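Local atomic coordinates of hydroxyethylthiazole kinase (Pyrococcus horikoshii, PDB entry 3HPD), a protein that probably phosphorylates the hydroxyl group of 4-methyl-5-beta-hydroxyethylthiazole with ATP and magnesium, a step in the biosynthesis of thiamine diphosphate. Residues A[170-182]-A[252-264]. Sequence-based numbering, arbitrary orientation.
Sequences YVSDGRRTFAVYN and NVIRTYAKVREVE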
loop_
_atom_site.group_PDB
_atom_site.type_symbol
_atom_site.label_atom_id
_atom_site.label_comp_id
_atom_site.label_asym_id
_atom_site.label_seq_id
_atom_site.Cartn_x
_atom_site.Cartn_y
_atom_site.Cartn_z
ATOM N N TYR A 170 28.355 2.379 1.468
ATOM C CA TYR A 170 29.422 2.147 2.431
ATOM C C TYR A 170 28.785 1.663 3.724
ATOM O O TYR A 170 27.772 2.206 4.171
ATOM C CB TYR A 170 30.227 3.426 2.678
ATOM C CG TYR A 170 31.159 3.733 1.537
ATOM C CD1 TYR A 170 32.337 3.008 1.363
ATOM C CD2 TYR A 170 30.827 4.689 0.581
ATOM C CE1 TYR A 170 33.159 3.227 0.261
ATOM C CE2 TYR A 170 31.635 4.912 -0.520
ATOM C CZ TYR A 170 32.798 4.177 -0.676
ATOM O OH TYR A 170 33.590 4.380 -1.780
ATOM N N VAL A 171 29.375 0.628 4.307
ATOM C CA VAL A 171 28.879 0.049 5.550
ATOM C C VAL A 171 30.064 -0.071 6.489
ATOM O O VAL A 171 31.118 -0.568 6.092
ATOM C CB VAL A 171 28.302 -1.361 5.313
ATOM C CG1 VAL A 171 27.507 -1.816 6.530
ATOM C CG2 VAL A 171 27.436 -1.364 4.067
ATOM N N SER A 172 29.897 0.382 7.727
ATOM C CA SER A 172 30.981 0.312 8.697
ATOM C C SER A 172 30.477 0.137 10.120
ATOM O O SER A 172 29.398 0.617 10.473
ATOM C CB SER A 172 31.833 1.582 8.629
ATOM O OG SER A 172 32.917 1.519 9.546
ATOM N N ASP A 173 31.265 -0.560 10.932
ATOM C CA ASP A 173 30.919 -0.768 12.330
ATOM C C ASP A 173 31.900 0.048 13.163
ATOM O O ASP A 173 31.966 -0.087 14.382
ATOM C CB ASP A 173 31.006 -2.253 12.703
ATOM C CG ASP A 173 32.416 -2.812 12.595
ATOM O OD1 ASP A 173 33.331 -2.081 12.162
ATOM O OD2 ASP A 173 32.604 -3.998 12.945
ATOM N N GLY A 174 32.660 0.901 12.480
ATOM C CA GLY A 174 33.632 1.741 13.154
ATOM C C GLY A 174 35.054 1.228 13.043
ATOM O O GLY A 174 36.008 2.000 13.135
ATOM N N ARG A 175 35.204 -0.078 12.848
ATOM C CA ARG A 175 36.528 -0.681 12.726
ATOM C C ARG A 175 36.769 -1.199 11.312
ATOM O O ARG A 175 37.846 -1.000 10.752
ATOM C CB ARG A 175 36.676 -1.835 13.714
ATOM C CG ARG A 175 36.307 -1.496 15.147
ATOM C CD ARG A 175 35.916 -2.760 15.899
ATOM N NE ARG A 175 35.118 -3.639 15.045
ATOM C CZ ARG A 175 35.628 -4.572 14.243
ATOM N NH1 ARG A 175 34.828 -5.318 13.493
ATOM N NH2 ARG A 175 36.940 -4.777 14.209
ATOM N N ARG A 176 35.771 -1.879 10.748
ATOM C CA ARG A 176 35.863 -2.418 9.392
ATOM C C ARG A 176 34.853 -1.707 8.500
ATOM O O ARG A 176 33.810 -1.251 8.969
ATOM C CB ARG A 176 35.570 -3.921 9.369
ATOM C CG ARG A 176 36.586 -4.789 10.083
ATOM C CD ARG A 176 36.206 -6.264 9.982
ATOM N NE ARG A 176 36.424 -6.809 8.645
ATOM C CZ ARG A 176 36.044 -8.026 8.261
ATOM N NH1 ARG A 176 35.419 -8.825 9.113
ATOM N NH2 ARG A 176 36.300 -8.450 7.030
ATOM N N THR A 177 35.160 -1.626 7.211
ATOM C CA THR A 177 34.273 -0.956 6.272
ATOM C C THR A 177 34.210 -1.703 4.949
ATOM O O THR A 177 35.217 -2.232 4.471
ATOM C CB THR A 177 34.748 0.494 6.014
ATOM O OG1 THR A 177 34.736 1.226 7.246
ATOM C CG2 THR A 177 33.835 1.195 5.014
ATOM N N PHE A 178 33.013 -1.747 4.368
ATOM C CA PHE A 178 32.791 -2.410 3.091
ATOM C C PHE A 178 32.160 -1.437 2.107
ATOM O O PHE A 178 31.387 -0.560 2.495
ATOM C CB PHE A 178 31.855 -3.610 3.259
ATOM C CG PHE A 178 32.506 -4.809 3.878
ATOM C CD1 PHE A 178 33.187 -5.732 3.090
ATOM C CD2 PHE A 178 32.440 -5.019 5.251
ATOM C CE1 PHE A 178 33.794 -6.848 3.660
ATOM C CE2 PHE A 178 33.044 -6.132 5.833
ATOM C CZ PHE A 178 33.721 -7.049 5.035
ATOM N N ALA A 179 32.499 -1.599 0.833
ATOM C CA ALA A 179 31.946 -0.770 -0.227
ATOM C C ALA A 179 31.143 -1.695 -1.131
ATOM O O ALA A 179 31.626 -2.754 -1.528
ATOM C CB ALA A 179 33.063 -0.105 -1.017
ATOM N N VAL A 180 29.911 -1.300 -1.438
ATOM C CA VAL A 180 29.042 -2.098 -2.298
ATOM C C VAL A 180 28.789 -1.335 -3.590
ATOM O O VAL A 180 28.292 -0.210 -3.559
ATOM C CB VAL A 180 27.692 -2.387 -1.612
ATOM C CG1 VAL A 180 26.765 -3.128 -2.573
ATOM C CG2 VAL A 180 27.921 -3.208 -0.352
ATOM N N TYR A 181 29.126 -1.951 -4.719
ATOM C CA TYR A 181 28.961 -1.308 -6.022
ATOM C C TYR A 181 27.729 -1.764 -6.802
ATOM O O TYR A 181 27.433 -1.210 -7.864
ATOM C CB TYR A 181 30.211 -1.546 -6.877
ATOM C CG TYR A 181 31.488 -1.078 -6.221
ATOM C CD1 TYR A 181 31.814 0.277 -6.171
ATOM C CD2 TYR A 181 32.351 -1.987 -5.613
ATOM C CE1 TYR A 181 32.969 0.716 -5.524
ATOM C CE2 TYR A 181 33.507 -1.560 -4.963
ATOM C CZ TYR A 181 33.809 -0.208 -4.923
ATOM O OH TYR A 181 34.942 0.216 -4.273
ATOM N N ASN A 182 27.020 -2.765 -6.286
ATOM C CA ASN A 182 25.828 -3.280 -6.956
ATOM C C ASN A 182 24.652 -2.312 -6.885
ATOM O O ASN A 182 24.583 -1.465 -5.990
ATOM C CB ASN A 182 25.402 -4.620 -6.350
ATOM C CG ASN A 182 26.417 -5.718 -6.593
ATOM O OD1 ASN A 182 27.075 -6.190 -5.664
ATOM N ND2 ASN A 182 26.554 -6.127 -7.853
ATOM N N ASN A 252 24.995 -18.981 -7.244
ATOM C CA ASN A 252 25.604 -18.710 -8.543
ATOM C C ASN A 252 25.460 -17.252 -8.957
ATOM O O ASN A 252 26.407 -16.647 -9.456
ATOM C CB ASN A 252 24.992 -19.602 -9.625
ATOM C CG ASN A 252 25.745 -19.511 -10.943
ATOM O OD1 ASN A 252 26.863 -20.010 -11.067
ATOM N ND2 ASN A 252 25.141 -18.861 -11.927
ATOM N N VAL A 253 24.272 -16.688 -8.757
ATOM C CA VAL A 253 24.034 -15.295 -9.125
ATOM C C VAL A 253 24.912 -14.358 -8.301
ATOM O O VAL A 253 25.490 -13.412 -8.833
ATOM C CB VAL A 253 22.547 -14.915 -8.936
ATOM C CG1 VAL A 253 22.315 -13.466 -9.362
ATOM C CG2 VAL A 253 21.674 -15.853 -9.750
ATOM N N ILE A 254 25.027 -14.627 -7.005
ATOM C CA ILE A 254 25.857 -13.796 -6.140
ATOM C C ILE A 254 27.317 -13.903 -6.578
ATOM O O ILE A 254 28.025 -12.903 -6.672
ATOM C CB ILE A 254 25.730 -14.231 -4.665
ATOM C CG1 ILE A 254 24.321 -13.914 -4.159
ATOM C CG2 ILE A 254 26.781 -13.529 -3.813
ATOM C CD1 ILE A 254 24.045 -14.388 -2.748
ATOM N N ARG A 255 27.755 -15.126 -6.860
ATOM C CA ARG A 255 29.128 -15.369 -7.291
ATOM C C ARG A 255 29.474 -14.615 -8.572
ATOM O O ARG A 255 30.566 -14.057 -8.700
ATOM C CB ARG A 255 29.343 -16.869 -7.509
ATOM C CG ARG A 255 30.563 -17.224 -8.341
ATOM C CD ARG A 255 30.800 -18.723 -8.299
ATOM N NE ARG A 255 30.908 -19.168 -6.915
ATOM C CZ ARG A 255 30.115 -20.070 -6.349
ATOM N NH1 ARG A 255 29.143 -20.643 -7.048
ATOM N NH2 ARG A 255 30.283 -20.383 -5.072
ATOM N N THR A 256 28.537 -14.598 -9.513
ATOM C CA THR A 256 28.748 -13.942 -10.794
ATOM C C THR A 256 28.432 -12.444 -10.863
ATOM O O THR A 256 28.986 -11.742 -11.710
ATOM C CB THR A 256 27.952 -14.661 -11.908
ATOM O OG1 THR A 256 26.578 -14.776 -11.521
ATOM C CG2 THR A 256 28.515 -16.055 -12.152
ATOM N N TYR A 257 27.564 -11.949 -9.980
ATOM C CA TYR A 257 27.194 -10.531 -10.004
ATOM C C TYR A 257 27.699 -9.641 -8.872
ATOM O O TYR A 257 27.774 -8.425 -9.034
ATOM C CB TYR A 257 25.670 -10.372 -10.064
ATOM C CG TYR A 257 25.065 -10.526 -11.439
ATOM C CD1 TYR A 257 24.846 -11.786 -11.991
ATOM C CD2 TYR A 257 24.700 -9.405 -12.187
ATOM C CE1 TYR A 257 24.274 -11.930 -13.252
ATOM C CE2 TYR A 257 24.128 -9.538 -13.454
ATOM C CZ TYR A 257 23.918 -10.803 -13.977
ATOM O OH TYR A 257 23.339 -10.940 -15.217
ATOM N N ALA A 258 28.033 -10.228 -7.729
ATOM C CA ALA A 258 28.483 -9.433 -6.592
ATOM C C ALA A 258 29.669 -8.513 -6.871
ATOM O O ALA A 258 30.677 -8.925 -7.445
ATOM C CB ALA A 258 28.806 -10.354 -5.406
ATOM N N LYS A 259 29.521 -7.254 -6.465
ATOM C CA LYS A 259 30.565 -6.244 -6.607
ATOM C C LYS A 259 30.696 -5.617 -5.223
ATOM O O LYS A 259 29.994 -4.661 -4.896
ATOM C CB LYS A 259 30.162 -5.170 -7.622
ATOM C CG LYS A 259 29.881 -5.689 -9.020
ATOM C CD LYS A 259 29.659 -4.531 -9.985
ATOM C CE LYS A 259 29.299 -5.019 -11.380
ATOM N NZ LYS A 259 30.290 -6.000 -11.898
ATOM N N VAL A 260 31.588 -6.171 -4.409
ATOM C CA VAL A 260 31.786 -5.688 -3.050
ATOM C C VAL A 260 33.229 -5.906 -2.611
ATOM O O VAL A 260 33.859 -6.885 -2.998
ATOM C CB VAL A 260 30.838 -6.429 -2.069
ATOM C CG1 VAL A 260 31.000 -7.934 -2.227
ATOM C CG2 VAL A 260 31.129 -6.017 -0.633
ATOM N N ARG A 261 33.750 -4.992 -1.800
ATOM C CA ARG A 261 35.120 -5.112 -1.324
ATOM C C ARG A 261 35.287 -4.487 0.051
ATOM O O ARG A 261 34.552 -3.570 0.419
ATOM C CB ARG A 261 36.082 -4.435 -2.306
ATOM C CG ARG A 261 35.777 -2.963 -2.566
ATOM C CD ARG A 261 36.760 -2.359 -3.568
ATOM N NE ARG A 261 38.079 -2.117 -2.987
ATOM C CZ ARG A 261 38.425 -1.000 -2.352
ATOM N NH1 ARG A 261 37.549 -0.014 -2.216
ATOM N NH2 ARG A 261 39.645 -0.872 -1.848
ATOM N N GLU A 262 36.248 -4.996 0.816
ATOM C CA GLU A 262 36.513 -4.440 2.132
ATOM C C GLU A 262 37.464 -3.275 1.910
ATOM O O GLU A 262 38.423 -3.386 1.147
ATOM C CB GLU A 262 37.164 -5.466 3.057
ATOM C CG GLU A 262 37.047 -5.068 4.519
ATOM C CD GLU A 262 37.744 -6.026 5.459
ATOM O OE1 GLU A 262 37.798 -7.235 5.153
ATOM O OE2 GLU A 262 38.221 -5.565 6.515
ATOM N N VAL A 263 37.192 -2.162 2.577
ATOM C CA VAL A 263 38.004 -0.961 2.431
ATOM C C VAL A 263 39.062 -0.792 3.518
ATOM O O VAL A 263 38.951 -1.359 4.605
ATOM C CB VAL A 263 37.098 0.294 2.406
ATOM C CG1 VAL A 263 37.936 1.559 2.458
ATOM C CG2 VAL A 263 36.246 0.283 1.148
ATOM N N GLU A 264 40.090 -0.008 3.196
ATOM C CA GLU A 264 41.192 0.286 4.109
ATOM C C GLU A 264 42.076 -0.929 4.357
ATOM O O GLU A 264 42.218 -1.323 5.534
ATOM C CB GLU A 264 40.642 0.807 5.437
ATOM C CG GLU A 264 39.763 2.036 5.308
ATOM C CD GLU A 264 38.986 2.322 6.576
ATOM O OE1 GLU A 264 39.621 2.580 7.621
ATOM O OE2 GLU A 264 37.738 2.282 6.531
HETATM O O HOH W 1 37.870 -2.567 6.806
#
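Ala179 and Arg261 form the hydrogen-bonded antiparallel pair at the centre of this contact, Ala179 N giving to Arg261 O over 2.9 Å and Arg261 N returning a bond to Ala179 O. Packing is closer around the buried residues Ala179, Val263 and Phe178. Ala179 CB meets Val263 CG2, a methyl that also comes to the edge of the Tyr170 ring, while on the other face of the sheet the Phe178 ring takes Glu262 CG over one face, offset toward the rim, a CH-pi contact 4.0 Å from the centroid. Glu262 leaves its backbone with CG opposite N (chi1 -162°), which carries it across that ring to Arg176. Arg176 holds it side-on, NE to Glu262 OE2 at 3.1 Å and NH2 to Glu262 OE1 at 2.7 Å; both oxygens lie near the guanidinium plane but are approached from above the carboxylate, the two planes being 56° apart. With an alanine in place of Arg176, Glu262 would probably lose its charge partner and its carboxylate be freer to turn, with OE2 keeping the water that also joins Thr177 N and Val263 O. The solvent side is looser: exposed Arg261 lays CD at the edge of the Tyr181 ring, and its NH1 makes only a weak bond to Tyr181 OH at 3.3 Å. Beyond the strands, Asn182 spans the helix exit, OD1 accepting from Lys259 N (2.8 Å) and ND2 giving to Tyr257 O, with Glu226 of helix 210-231 as a second partner for ND2. Strand 260-263 thus ends the central sheet of this ribokinase-like fold beside hairpin 169-180, Val260 and Phe178 facing Met1 and helix 2-14, Tyr170 and Val263 facing helix 144-157.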